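Local coordinates for protein transcriptional regulator, putative, Mar family (Thermotoga maritima, PDB 2ETH) that probably binds DNA as a dimeric MarR-family winged helix-turn-helix transcription regulator, at residues 86-91 with 100-105; 27-32 with 120-125; 34-39 with 113-118; 47-52 with 62-67. All coordinates share one frame; numbering follows the deposited sequence.

Contact 1 of 4, residues 86-91 with 100-105; sequences GLVVRE and YRVVLT
Residues 86-91 and 100-105 form the antiparallel beta hairpin that is the wing of a winged helix-turn-helix domain. Two hydrogen-bonded pairs carry it: Val89 N gives to Val103 O at 3.0 Å and Val103 N returns a bond to Val89 O, while Glu91 and Arg101 exchange a second such couple. The base is closed by Thr105, whose N donates to Leu87 O. Thr105 OG1, set between its own backbone N and carbonyl carbon (chi1 56°), donates to Gly86 O at 2.7 Å and accepts from Gly108 N, capping the next helix. A valine in place of Thr105 would probably leave Gly86 O without its hydroxyl donor and the start of helix 106-127 without its side-chain cap. Gly86, at positive phi, ends helix 72-84 in a Schellman motif.

On one face Val103 CG2 meets Val89 CG1 at 3.6 Å, and the same methyl touches OE1 at the end of the extended Glu91 side chain. On the other face Val88 CG2 touches Val102 CG1 at 3.7 Å; Val102 packs on Met61 and Ile64 of helix 61-67 and Val79 of helix 72-84, Val88 on Leu82. Farther out, the Tyr100 ring runs alongside Arg90, CD1 lying 3.7 Å from Arg90 CB; the guanidinium reaches on to a salt bridge with Glu83. A two-stranded hairpin fastened at its base between helices is the wing typical of MarR proteins.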
loop_
_atom_site.group_PDB
_atom_site.type_symbol
_atom_site.label_atom_id
_atom_site.label_comp_id
_atom_site.label_asym_id
_atom_site.label_seq_id
_atom_site.Cartn_x
_atom_site.Cartn_y
_atom_site.Cartn_z
ATOM N N GLY A 86 5.269 -18.125 -9.729
ATOM C CA GLY A 86 6.422 -18.180 -10.629
ATOM C C GLY A 86 7.315 -16.958 -10.568
ATOM O O GLY A 86 8.093 -16.709 -11.499
ATOM N N LEU A 87 7.226 -16.231 -9.461
ATOM C CA LEU A 87 7.932 -14.952 -9.279
ATOM C C LEU A 87 9.276 -15.071 -8.545
ATOM O O LEU A 87 10.158 -14.270 -8.771
ATOM C CB LEU A 87 7.039 -13.933 -8.532
ATOM C CG LEU A 87 5.691 -13.556 -9.200
ATOM C CD1 LEU A 87 4.912 -12.672 -8.249
ATOM C CD2 LEU A 87 5.904 -12.849 -10.554
ATOM N N VAL A 88 9.410 -16.042 -7.650
ATOM C CA VAL A 88 10.641 -16.251 -6.863
ATOM C C VAL A 88 10.918 -17.751 -6.694
ATOM O O VAL A 88 10.059 -18.605 -6.965
ATOM C CB VAL A 88 10.559 -15.642 -5.447
ATOM C CG1 VAL A 88 10.081 -14.218 -5.529
ATOM C CG2 VAL A 88 9.643 -16.537 -4.534
ATOM N N VAL A 89 12.118 -18.049 -6.207
ATOM C CA VAL A 89 12.580 -19.398 -6.049
ATOM C C VAL A 89 13.606 -19.355 -4.925
ATOM O O VAL A 89 14.169 -18.332 -4.696
ATOM C CB VAL A 89 13.146 -19.935 -7.408
ATOM C CG1 VAL A 89 14.480 -19.294 -7.774
ATOM C CG2 VAL A 89 13.238 -21.399 -7.380
ATOM N N ARG A 90 13.774 -20.434 -4.175
ATOM C CA ARG A 90 14.786 -20.521 -3.120
ATOM C C ARG A 90 15.991 -21.202 -3.738
ATOM O O ARG A 90 15.856 -22.263 -4.307
ATOM C CB ARG A 90 14.327 -21.400 -1.947
ATOM C CG ARG A 90 13.035 -20.978 -1.276
ATOM C CD ARG A 90 12.110 -22.221 -0.981
ATOM N NE ARG A 90 11.133 -21.981 0.095
ATOM C CZ ARG A 90 9.815 -22.211 0.028
ATOM N NH1 ARG A 90 9.251 -22.743 -1.052
ATOM N NH2 ARG A 90 9.039 -21.920 1.067
ATOM N N GLU A 91 17.157 -20.601 -3.603
ATOM C CA GLU A 91 18.340 -21.079 -4.277
ATOM C C GLU A 91 19.489 -21.182 -3.339
ATOM O O GLU A 91 19.672 -20.350 -2.501
ATOM C CB GLU A 91 18.711 -20.151 -5.432
ATOM C CG GLU A 91 18.033 -20.537 -6.735
ATOM C CD GLU A 91 18.711 -19.930 -7.976
ATOM O OE1 GLU A 91 19.429 -18.898 -7.854
ATOM O OE2 GLU A 91 18.535 -20.516 -9.072
ATOM N N TYR A 100 20.806 -20.715 1.856
ATOM C CA TYR A 100 19.891 -20.505 0.750
ATOM C C TYR A 100 19.089 -19.254 0.929
ATOM O O TYR A 100 18.845 -18.818 2.044
ATOM C CB TYR A 100 19.021 -21.744 0.454
ATOM C CG TYR A 100 17.750 -21.908 1.269
ATOM C CD1 TYR A 100 16.575 -21.168 0.971
ATOM C CD2 TYR A 100 17.689 -22.851 2.303
ATOM C CE1 TYR A 100 15.393 -21.351 1.732
ATOM C CE2 TYR A 100 16.520 -23.025 3.052
ATOM C CZ TYR A 100 15.396 -22.287 2.765
ATOM O OH TYR A 100 14.293 -22.494 3.534
ATOM N N ARG A 101 18.729 -18.644 -0.186
ATOM C CA ARG A 101 18.019 -17.381 -0.183
ATOM C C ARG A 101 16.942 -17.380 -1.213
ATOM O O ARG A 101 17.024 -18.105 -2.192
ATOM C CB ARG A 101 18.957 -16.228 -0.507
ATOM C CG ARG A 101 20.086 -16.052 0.468
ATOM C CD ARG A 101 20.914 -14.857 0.100
ATOM N NE ARG A 101 21.878 -14.546 1.152
ATOM C CZ ARG A 101 23.057 -15.120 1.294
ATOM N NH1 ARG A 101 23.468 -16.049 0.442
ATOM N NH2 ARG A 101 23.837 -14.750 2.282
ATOM N N VAL A 102 15.931 -16.550 -0.972
ATOM C CA VAL A 102 14.884 -16.304 -1.919
ATOM C C VAL A 102 15.479 -15.316 -2.964
ATOM O O VAL A 102 16.002 -14.265 -2.631
ATOM C CB VAL A 102 13.596 -15.764 -1.211
ATOM C CG1 VAL A 102 12.424 -15.745 -2.152
ATOM C CG2 VAL A 102 13.216 -16.610 -0.023
ATOM N N VAL A 103 15.412 -15.688 -4.224
ATOM C CA VAL A 103 15.823 -14.847 -5.314
ATOM C C VAL A 103 14.641 -14.759 -6.309
ATOM O O VAL A 103 13.766 -15.603 -6.336
ATOM C CB VAL A 103 17.079 -15.418 -5.992
ATOM C CG1 VAL A 103 18.229 -15.533 -4.973
ATOM C CG2 VAL A 103 16.779 -16.775 -6.643
ATOM N N LEU A 104 14.649 -13.730 -7.128
ATOM C CA LEU A 104 13.643 -13.538 -8.177
ATOM C C LEU A 104 13.868 -14.513 -9.332
ATOM O O LEU A 104 14.990 -14.826 -9.688
ATOM C CB LEU A 104 13.687 -12.069 -8.687
ATOM C CG LEU A 104 12.699 -11.049 -8.073
ATOM C CD1 LEU A 104 12.455 -11.186 -6.557
ATOM C CD2 LEU A 104 13.078 -9.607 -8.446
ATOM N N THR A 105 12.793 -15.003 -9.939
ATOM C CA THR A 105 12.924 -15.717 -11.204
ATOM C C THR A 105 13.135 -14.725 -12.322
ATOM O O THR A 105 13.215 -13.577 -12.082
ATOM C CB THR A 105 11.704 -16.551 -11.452
ATOM O OG1 THR A 105 10.541 -15.695 -11.408
ATOM C CG2 THR A 105 11.659 -17.633 -10.388
#

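Contact 2 of 4, residues 27-32 with 120-125; sequences MRFSSY and ESLLKS
Phe29 of helix 15-30 and Tyr32 just beyond it in sequence meet Leu122 on the long helix 106-127, a surface contact in the helical dimerization region of the MarR fold. The apolar part centres on one methyl. Leu122 CG stands anti to the backbone N (chi1 165°), which sends CD1 across to the other segment; there it lies 3.8 Å from Phe29 CD1, approaching the ring obliquely, and it also packs beside Tyr32. The leucine side chain crosses both aromatic side chains at about a right angle. Ser125 CB adds a looser touch to the Tyr32 ring, 4.2 Å from CD1.

Polar bonds stay within each segment. Ser31 OG donates to Arg28 O at 2.6 Å, and Tyr32 N bonds to Phe29 O. The backbones come closest where Leu122 CA makes a CA-H...O contact of 3.5 Å with Tyr32 O.

Leu149 of the second subunit packs on both Phe29 and Tyr32. On helix 106-127, Ser121 O takes two donors from one residue, Ser125 N at 3.0 Å and Ser125 OG at 3.2 Å.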
loop_
_atom_site.group_PDB
_atom_site.type_symbol
_atom_site.label_atom_id
_atom_site.label_comp_id
_atom_site.label_asym_id
_atom_site.label_seq_id
_atom_site.Cartn_x
_atom_site.Cartn_y
_atom_site.Cartn_z
HETATM N N MSE A 27 -5.456 7.274 -3.947
HETATM C CA MSE A 27 -6.447 7.328 -5.029
HETATM C C MSE A 27 -6.005 8.203 -6.205
HETATM O O MSE A 27 -6.152 7.796 -7.375
HETATM C CB MSE A 27 -7.788 7.893 -4.511
HETATM C CG MSE A 27 -8.754 6.860 -3.964
HETATM SE SE MSE A 27 -10.374 7.720 -3.202
HETATM C CE MSE A 27 -11.606 7.758 -4.759
ATOM N N ARG A 28 -5.527 9.420 -5.882
ATOM C CA ARG A 28 -5.070 10.362 -6.900
ATOM C C ARG A 28 -3.857 9.741 -7.593
ATOM O O ARG A 28 -3.818 9.677 -8.821
ATOM C CB ARG A 28 -4.791 11.750 -6.306
ATOM N N PHE A 29 -2.914 9.205 -6.811
ATOM C CA PHE A 29 -1.756 8.464 -7.377
ATOM C C PHE A 29 -2.181 7.195 -8.146
ATOM O O PHE A 29 -1.514 6.799 -9.092
ATOM C CB PHE A 29 -0.737 8.010 -6.304
ATOM C CG PHE A 29 -0.054 9.121 -5.561
ATOM C CD1 PHE A 29 0.502 10.206 -6.229
ATOM C CD2 PHE A 29 0.085 9.049 -4.178
ATOM C CE1 PHE A 29 1.154 11.194 -5.539
ATOM C CE2 PHE A 29 0.737 10.048 -3.480
ATOM C CZ PHE A 29 1.277 11.120 -4.164
ATOM N N SER A 30 -3.252 6.533 -7.723
ATOM C CA SER A 30 -3.740 5.364 -8.465
ATOM C C SER A 30 -3.997 5.686 -9.938
ATOM O O SER A 30 -3.647 4.911 -10.828
ATOM C CB SER A 30 -5.039 4.847 -7.870
ATOM O OG SER A 30 -5.371 3.619 -8.478
ATOM N N SER A 31 -4.597 6.849 -10.179
ATOM C CA SER A 31 -4.965 7.268 -11.518
ATOM C C SER A 31 -3.756 7.716 -12.323
ATOM O O SER A 31 -3.879 7.928 -13.526
ATOM C CB SER A 31 -6.033 8.388 -11.464
ATOM O OG SER A 31 -5.726 9.384 -10.497
ATOM N N TYR A 32 -2.603 7.858 -11.667
ATOM C CA TYR A 32 -1.346 8.270 -12.331
ATOM C C TYR A 32 -0.386 7.104 -12.605
ATOM O O TYR A 32 0.641 7.295 -13.266
ATOM C CB TYR A 32 -0.609 9.290 -11.459
ATOM C CG TYR A 32 -1.300 10.626 -11.264
ATOM C CD1 TYR A 32 -1.870 11.306 -12.337
ATOM C CD2 TYR A 32 -1.331 11.235 -10.008
ATOM C CE1 TYR A 32 -2.476 12.523 -12.163
ATOM C CE2 TYR A 32 -1.928 12.462 -9.824
ATOM C CZ TYR A 32 -2.502 13.103 -10.907
ATOM O OH TYR A 32 -3.117 14.329 -10.750
ATOM N N GLU A 120 8.029 5.094 -12.205
ATOM C CA GLU A 120 8.690 6.181 -12.874
ATOM C C GLU A 120 7.719 7.106 -13.630
ATOM O O GLU A 120 7.825 8.345 -13.542
ATOM C CB GLU A 120 9.725 5.633 -13.823
ATOM C CG GLU A 120 10.776 6.631 -14.062
ATOM C CD GLU A 120 11.867 6.123 -14.939
ATOM O OE1 GLU A 120 11.767 4.931 -15.382
ATOM O OE2 GLU A 120 12.807 6.930 -15.185
ATOM N N SER A 121 6.800 6.493 -14.358
ATOM C CA SER A 121 5.652 7.166 -14.946
ATOM C C SER A 121 4.784 8.007 -13.963
ATOM O O SER A 121 4.515 9.176 -14.211
ATOM C CB SER A 121 4.784 6.112 -15.631
ATOM O OG SER A 121 3.586 6.694 -16.075
ATOM N N LEU A 122 4.351 7.424 -12.850
ATOM C CA LEU A 122 3.670 8.184 -11.797
ATOM C C LEU A 122 4.520 9.390 -11.284
ATOM O O LEU A 122 4.020 10.484 -11.063
ATOM C CB LEU A 122 3.371 7.225 -10.649
ATOM C CG LEU A 122 2.984 7.783 -9.276
ATOM C CD1 LEU A 122 1.711 8.559 -9.413
ATOM C CD2 LEU A 122 2.840 6.648 -8.248
ATOM N N LEU A 123 5.797 9.153 -11.068
ATOM C CA LEU A 123 6.768 10.162 -10.630
ATOM C C LEU A 123 6.842 11.317 -11.645
ATOM O O LEU A 123 6.772 12.461 -11.275
ATOM C CB LEU A 123 8.145 9.501 -10.543
ATOM C CG LEU A 123 9.118 9.709 -9.389
ATOM C CD1 LEU A 123 10.522 9.709 -9.999
ATOM C CD2 LEU A 123 8.880 11.018 -8.589
ATOM N N LYS A 124 6.958 10.994 -12.931
ATOM C CA LYS A 124 6.967 12.005 -13.966
ATOM C C LYS A 124 5.654 12.819 -13.921
ATOM O O LYS A 124 5.697 14.023 -13.858
ATOM C CB LYS A 124 7.209 11.384 -15.342
ATOM N N SER A 125 4.501 12.153 -13.932
ATOM C CA SER A 125 3.209 12.817 -13.726
ATOM C C SER A 125 3.098 13.707 -12.502
ATOM O O SER A 125 2.486 14.749 -12.561
ATOM C CB SER A 125 2.115 11.772 -13.605
ATOM O OG SER A 125 1.995 11.095 -14.809
#

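Contact 3 of 4, residues 34-39 with 113-118; sequences PSNEEI and GEILSN
Pro34 lies against Asn118, and Asn36 faces Glu114 and Ile115, where the linker after helix 15-30 runs along the long helix 106-127. The Asn118 side chain and the proline ring slide past each other in opposite directions, Pro34 CB coming 3.4 Å from Asn118 OD1. With CG of Asn118 anti to its carbonyl carbon (chi1 -65°), the amide is directed at the linker, and ND2 comes to 2.9 Å from Pro34 O, although the angle is too poor for a hydrogen bond.

A water does the bridging instead. It donates to Ser35 O and to Glu114 OE1, each at 3.1 Å, and accepts from Asn118 ND2 at 3.3 Å, tying the linker backbone to two side chains one helical turn apart. The extended chain of Glu114 brings its carboxylate to this water.

Asn36 is the N-cap of the short helix 37-41. Its CG is swung away from the backbone N (chi1 160°), and OD1 accepts from Glu38 N at 3.1 Å, the donor standing well above the amide plane. The capping bond helps fix the amide, which presents ND2 to Ile115 CG1 at 4.0 Å. The amide and the Glu114 carboxylate are turned almost perpendicular, planes 88° apart, with Asn36 OD1 and Glu114 OE1 3.6 Å from each other.

Ile111, one turn before Ile115, also touches Asn36 and Glu38. Phe19 of the second subunit packs on Ile115, and Ile39 O accepts from Thr44 OG1 of that subunit, so both the long helix and the short helix 37-41 meet the dimer partner.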
loop_
_atom_site.group_PDB
_atom_site.type_symbol
_atom_site.label_atom_id
_atom_site.label_comp_id
_atom_site.label_asym_id
_atom_site.label_seq_id
_atom_site.Cartn_x
_atom_site.Cartn_y
_atom_site.Cartn_z
ATOM N N PRO A 34 0.131 3.331 -14.077
ATOM C CA PRO A 34 -0.355 2.237 -14.935
ATOM C C PRO A 34 -0.586 0.906 -14.175
ATOM O O PRO A 34 0.186 0.548 -13.264
ATOM C CB PRO A 34 0.770 2.066 -15.963
ATOM C CG PRO A 34 1.494 3.371 -15.970
ATOM C CD PRO A 34 1.323 3.999 -14.626
ATOM N N SER A 35 -1.630 0.176 -14.566
ATOM C CA SER A 35 -2.008 -1.060 -13.875
ATOM C C SER A 35 -1.115 -2.242 -14.265
ATOM O O SER A 35 -0.242 -2.120 -15.130
ATOM C CB SER A 35 -3.487 -1.378 -14.125
ATOM O OG SER A 35 -3.715 -1.895 -15.435
ATOM N N ASN A 36 -1.351 -3.382 -13.604
ATOM C CA ASN A 36 -0.559 -4.626 -13.773
ATOM C C ASN A 36 -1.401 -5.835 -13.309
ATOM O O ASN A 36 -1.922 -5.844 -12.192
ATOM C CB ASN A 36 0.806 -4.486 -13.013
ATOM C CG ASN A 36 1.500 -5.857 -12.685
ATOM O OD1 ASN A 36 1.410 -6.832 -13.461
ATOM N ND2 ASN A 36 2.171 -5.927 -11.507
ATOM N N GLU A 37 -1.554 -6.845 -14.150
ATOM C CA GLU A 37 -2.464 -7.963 -13.812
ATOM C C GLU A 37 -1.972 -8.868 -12.661
ATOM O O GLU A 37 -2.795 -9.484 -11.966
ATOM C CB GLU A 37 -2.772 -8.816 -15.051
ATOM N N GLU A 38 -0.653 -8.959 -12.456
ATOM C CA GLU A 38 -0.101 -9.834 -11.394
ATOM C C GLU A 38 -0.251 -9.140 -10.026
ATOM O O GLU A 38 -0.852 -9.717 -9.094
ATOM C CB GLU A 38 1.370 -10.270 -11.664
ATOM C CG GLU A 38 1.550 -11.690 -12.354
ATOM C CD GLU A 38 1.149 -11.718 -13.849
ATOM N N ILE A 39 0.228 -7.898 -9.938
ATOM C CA ILE A 39 0.173 -7.131 -8.704
ATOM C C ILE A 39 -1.234 -7.038 -8.112
ATOM O O ILE A 39 -1.406 -7.119 -6.901
ATOM C CB ILE A 39 0.792 -5.684 -8.872
ATOM N N GLY A 113 10.358 -5.009 -13.241
ATOM C CA GLY A 113 10.633 -4.026 -14.271
ATOM C C GLY A 113 9.395 -3.266 -14.708
ATOM O O GLY A 113 9.441 -2.063 -14.912
ATOM N N GLU A 114 8.277 -3.956 -14.843
ATOM C CA GLU A 114 7.044 -3.267 -15.128
ATOM C C GLU A 114 6.650 -2.341 -13.989
ATOM O O GLU A 114 6.126 -1.261 -14.210
ATOM C CB GLU A 114 5.906 -4.251 -15.332
ATOM C CG GLU A 114 5.981 -5.029 -16.613
ATOM C CD GLU A 114 4.966 -6.179 -16.614
ATOM O OE1 GLU A 114 3.988 -6.060 -15.812
ATOM O OE2 GLU A 114 5.146 -7.180 -17.381
ATOM N N ILE A 115 6.838 -2.813 -12.771
ATOM C CA ILE A 115 6.432 -2.076 -11.596
ATOM C C ILE A 115 7.258 -0.787 -11.453
ATOM O O ILE A 115 6.722 0.270 -11.151
ATOM C CB ILE A 115 6.599 -2.958 -10.345
ATOM C CG1 ILE A 115 5.417 -3.919 -10.226
ATOM C CG2 ILE A 115 6.678 -2.100 -9.086
ATOM C CD1 ILE A 115 5.533 -4.828 -9.000
ATOM N N LEU A 116 8.561 -0.932 -11.657
ATOM C CA LEU A 116 9.514 0.164 -11.607
ATOM C C LEU A 116 9.207 1.168 -12.714
ATOM O O LEU A 116 9.211 2.366 -12.486
ATOM C CB LEU A 116 10.932 -0.367 -11.723
ATOM C CG LEU A 116 12.054 0.648 -11.613
ATOM C CD1 LEU A 116 11.775 1.691 -10.470
ATOM C CD2 LEU A 116 13.439 -0.120 -11.439
ATOM N N SER A 117 8.831 0.656 -13.883
ATOM C CA SER A 117 8.442 1.479 -15.003
ATOM C C SER A 117 7.153 2.274 -14.710
ATOM O O SER A 117 7.036 3.444 -15.048
ATOM C CB SER A 117 8.258 0.588 -16.212
ATOM O OG SER A 117 8.144 1.343 -17.394
ATOM N N ASN A 118 6.187 1.636 -14.068
ATOM C CA ASN A 118 4.952 2.312 -13.711
ATOM C C ASN A 118 5.208 3.378 -12.671
ATOM O O ASN A 118 4.595 4.427 -12.707
ATOM C CB ASN A 118 3.929 1.305 -13.193
ATOM C CG ASN A 118 3.493 0.332 -14.256
ATOM O OD1 ASN A 118 3.789 0.517 -15.434
ATOM N ND2 ASN A 118 2.761 -0.707 -13.851
HETATM O O HOH W 1 2.524 -3.275 -15.890
#

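Contact 4 of 4, residues 47-52 with 62-67; sequences LYAFLY and KEIAEF
The Phe67 ring stacks on Tyr52 and pushes its CZ tip onto Tyr48, joining helices 44-56 and 61-67 of the winged helix-turn-helix domain; their axes pass 11.0 Å apart at 126°. This aromatic cluster is the tight part. Tyr52 and Phe67 form an offset stack, centroids 4.1 Å apart and planes only 3° from parallel; Tyr52 CB sits over the Phe67 face, and Phe67 CB reaches the Tyr52 ring off-centre. Both residues hold CG anti to the backbone N, which lets the two side chains run past each other in opposite directions. Phe67 CZ stands over the centre of the Tyr48 face, the ring planes inclined at 42°. An alanine in place of Tyr48 is likely to strip Phe67 CZ of its cover and open a gap beside Phe23 and Met27 of the second subunit.

Elsewhere the fit is looser. Ala49 CB meets Ile64 CG2 at 4.1 Å on the side facing helix 72-84. Toward solvent, Glu63 brings its backbone O to 4.0 Å from Tyr52 CE2, while its carboxylate turns to Lys60 N.

With one ring stack, other apolar contacts and no polar bond between the segments, the contact probably rests on dispersion and the burial of apolar surface.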
loop_
_atom_site.group_PDB
_atom_site.type_symbol
_atom_site.label_atom_id
_atom_site.label_comp_id
_atom_site.label_asym_id
_atom_site.label_seq_id
_atom_site.Cartn_x
_atom_site.Cartn_y
_atom_site.Cartn_z
ATOM N N LEU A 47 2.973 -9.205 -1.791
ATOM C CA LEU A 47 3.575 -8.069 -2.520
ATOM C C LEU A 47 4.698 -7.414 -1.717
ATOM O O LEU A 47 5.704 -7.030 -2.241
ATOM C CB LEU A 47 2.513 -7.009 -2.875
ATOM C CG LEU A 47 3.054 -5.764 -3.608
ATOM C CD1 LEU A 47 3.795 -6.172 -4.952
ATOM C CD2 LEU A 47 1.901 -4.779 -3.850
ATOM N N TYR A 48 4.508 -7.310 -0.427
ATOM C CA TYR A 48 5.472 -6.689 0.465
ATOM C C TYR A 48 6.770 -7.501 0.491
ATOM O O TYR A 48 7.893 -6.942 0.345
ATOM C CB TYR A 48 4.806 -6.583 1.868
ATOM C CG TYR A 48 5.468 -5.643 2.839
ATOM C CD1 TYR A 48 6.044 -4.447 2.408
ATOM C CD2 TYR A 48 5.540 -5.942 4.195
ATOM C CE1 TYR A 48 6.672 -3.567 3.300
ATOM C CE2 TYR A 48 6.173 -5.044 5.099
ATOM C CZ TYR A 48 6.728 -3.872 4.609
ATOM O OH TYR A 48 7.354 -3.007 5.435
ATOM N N ALA A 49 6.643 -8.824 0.617
ATOM C CA ALA A 49 7.826 -9.701 0.591
ATOM C C ALA A 49 8.498 -9.716 -0.799
ATOM O O ALA A 49 9.719 -9.740 -0.895
ATOM C CB ALA A 49 7.493 -11.105 1.058
ATOM N N PHE A 50 7.704 -9.686 -1.862
ATOM C CA PHE A 50 8.224 -9.665 -3.235
ATOM C C PHE A 50 9.056 -8.408 -3.456
ATOM O O PHE A 50 10.194 -8.513 -3.847
ATOM C CB PHE A 50 7.095 -9.762 -4.297
ATOM C CG PHE A 50 7.586 -9.622 -5.735
ATOM C CD1 PHE A 50 8.314 -10.655 -6.354
ATOM C CD2 PHE A 50 7.359 -8.440 -6.456
ATOM C CE1 PHE A 50 8.774 -10.502 -7.667
ATOM C CE2 PHE A 50 7.820 -8.294 -7.761
ATOM C CZ PHE A 50 8.505 -9.318 -8.376
ATOM N N LEU A 51 8.510 -7.230 -3.140
ATOM C CA LEU A 51 9.265 -5.952 -3.284
ATOM C C LEU A 51 10.511 -5.868 -2.415
ATOM O O LEU A 51 11.572 -5.373 -2.855
ATOM C CB LEU A 51 8.369 -4.761 -3.009
ATOM C CG LEU A 51 7.253 -4.511 -4.039
ATOM C CD1 LEU A 51 6.258 -3.465 -3.492
ATOM C CD2 LEU A 51 7.875 -4.066 -5.385
ATOM N N TYR A 52 10.417 -6.367 -1.199
ATOM C CA TYR A 52 11.578 -6.388 -0.326
ATOM C C TYR A 52 12.712 -7.093 -1.036
ATOM O O TYR A 52 13.783 -6.524 -1.174
ATOM C CB TYR A 52 11.231 -7.058 1.003
ATOM C CG TYR A 52 12.367 -7.148 1.985
ATOM C CD1 TYR A 52 13.136 -6.029 2.268
ATOM C CD2 TYR A 52 12.666 -8.344 2.644
ATOM C CE1 TYR A 52 14.186 -6.080 3.186
ATOM C CE2 TYR A 52 13.702 -8.405 3.557
ATOM C CZ TYR A 52 14.469 -7.240 3.817
ATOM O OH TYR A 52 15.554 -7.221 4.678
ATOM N N LYS A 62 15.010 -16.119 7.447
ATOM C CA LYS A 62 15.198 -15.293 8.671
ATOM C C LYS A 62 15.010 -13.812 8.424
ATOM O O LYS A 62 14.338 -13.141 9.187
ATOM C CB LYS A 62 16.618 -15.436 9.251
ATOM C CG LYS A 62 17.106 -16.823 9.485
ATOM N N GLU A 63 15.668 -13.315 7.381
ATOM C CA GLU A 63 15.661 -11.915 7.014
ATOM C C GLU A 63 14.261 -11.479 6.691
ATOM O O GLU A 63 13.885 -10.362 7.024
ATOM C CB GLU A 63 16.555 -11.660 5.786
ATOM C CG GLU A 63 17.940 -11.122 6.072
ATOM C CD GLU A 63 19.073 -11.749 5.230
ATOM O OE1 GLU A 63 18.986 -11.892 3.986
ATOM O OE2 GLU A 63 20.098 -12.094 5.842
ATOM N N ILE A 64 13.486 -12.350 6.037
ATOM C CA ILE A 64 12.137 -11.968 5.598
ATOM C C ILE A 64 11.200 -12.007 6.791
ATOM O O ILE A 64 10.346 -11.176 6.888
ATOM C CB ILE A 64 11.599 -12.836 4.398
ATOM C CG1 ILE A 64 12.559 -12.777 3.204
ATOM C CG2 ILE A 64 10.216 -12.361 3.925
ATOM C CD1 ILE A 64 12.193 -13.735 2.067
ATOM N N ALA A 65 11.387 -12.965 7.696
ATOM C CA ALA A 65 10.622 -13.038 8.940
ATOM C C ALA A 65 10.853 -11.778 9.769
ATOM O O ALA A 65 9.916 -11.024 10.040
ATOM C CB ALA A 65 11.008 -14.255 9.718
ATOM N N GLU A 66 12.106 -11.516 10.126
ATOM C CA GLU A 66 12.434 -10.304 10.881
ATOM C C GLU A 66 11.783 -9.095 10.231
ATOM O O GLU A 66 11.168 -8.282 10.916
ATOM C CB GLU A 66 13.948 -10.109 11.029
ATOM C CG GLU A 66 14.634 -11.186 11.869
ATOM N N PHE A 67 11.873 -9.003 8.908
ATOM C CA PHE A 67 11.263 -7.893 8.160
ATOM C C PHE A 67 9.735 -7.893 8.168
ATOM O O PHE A 67 9.103 -6.847 8.182
ATOM C CB PHE A 67 11.731 -7.937 6.700
ATOM C CG PHE A 67 10.751 -7.336 5.730
ATOM C CD1 PHE A 67 10.820 -5.997 5.421
ATOM C CD2 PHE A 67 9.755 -8.115 5.135
ATOM C CE1 PHE A 67 9.924 -5.435 4.541
ATOM C CE2 PHE A 67 8.856 -7.555 4.244
ATOM C CZ PHE A 67 8.938 -6.215 3.949
#

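How the contacts relate
Contacts 1 and 4 build one winged helix-turn-helix domain and share a core: Val102 CG2 packs on Ile64 CD1 at 3.7 Å, and Phe50 CE1 meets Leu104 CD1 and Leu87 CB, each at 3.9 Å. Their centres are 12 Å apart. Contacts 2 and 3 follow one another along helix 106-127, with centres also 12 Å apart, and touch where Ser121 OG meets Pro34 CD. Strand 100-104 leads straight into that helix, although contacts 1 and 2 lie 29 Å apart between centres. Contacts 2, 3 and 4 all touch the second subunit, while contact 1 does not; in MarR relatives the wing and the neighbouring recognition helix, probably 72-84 here, meet DNA.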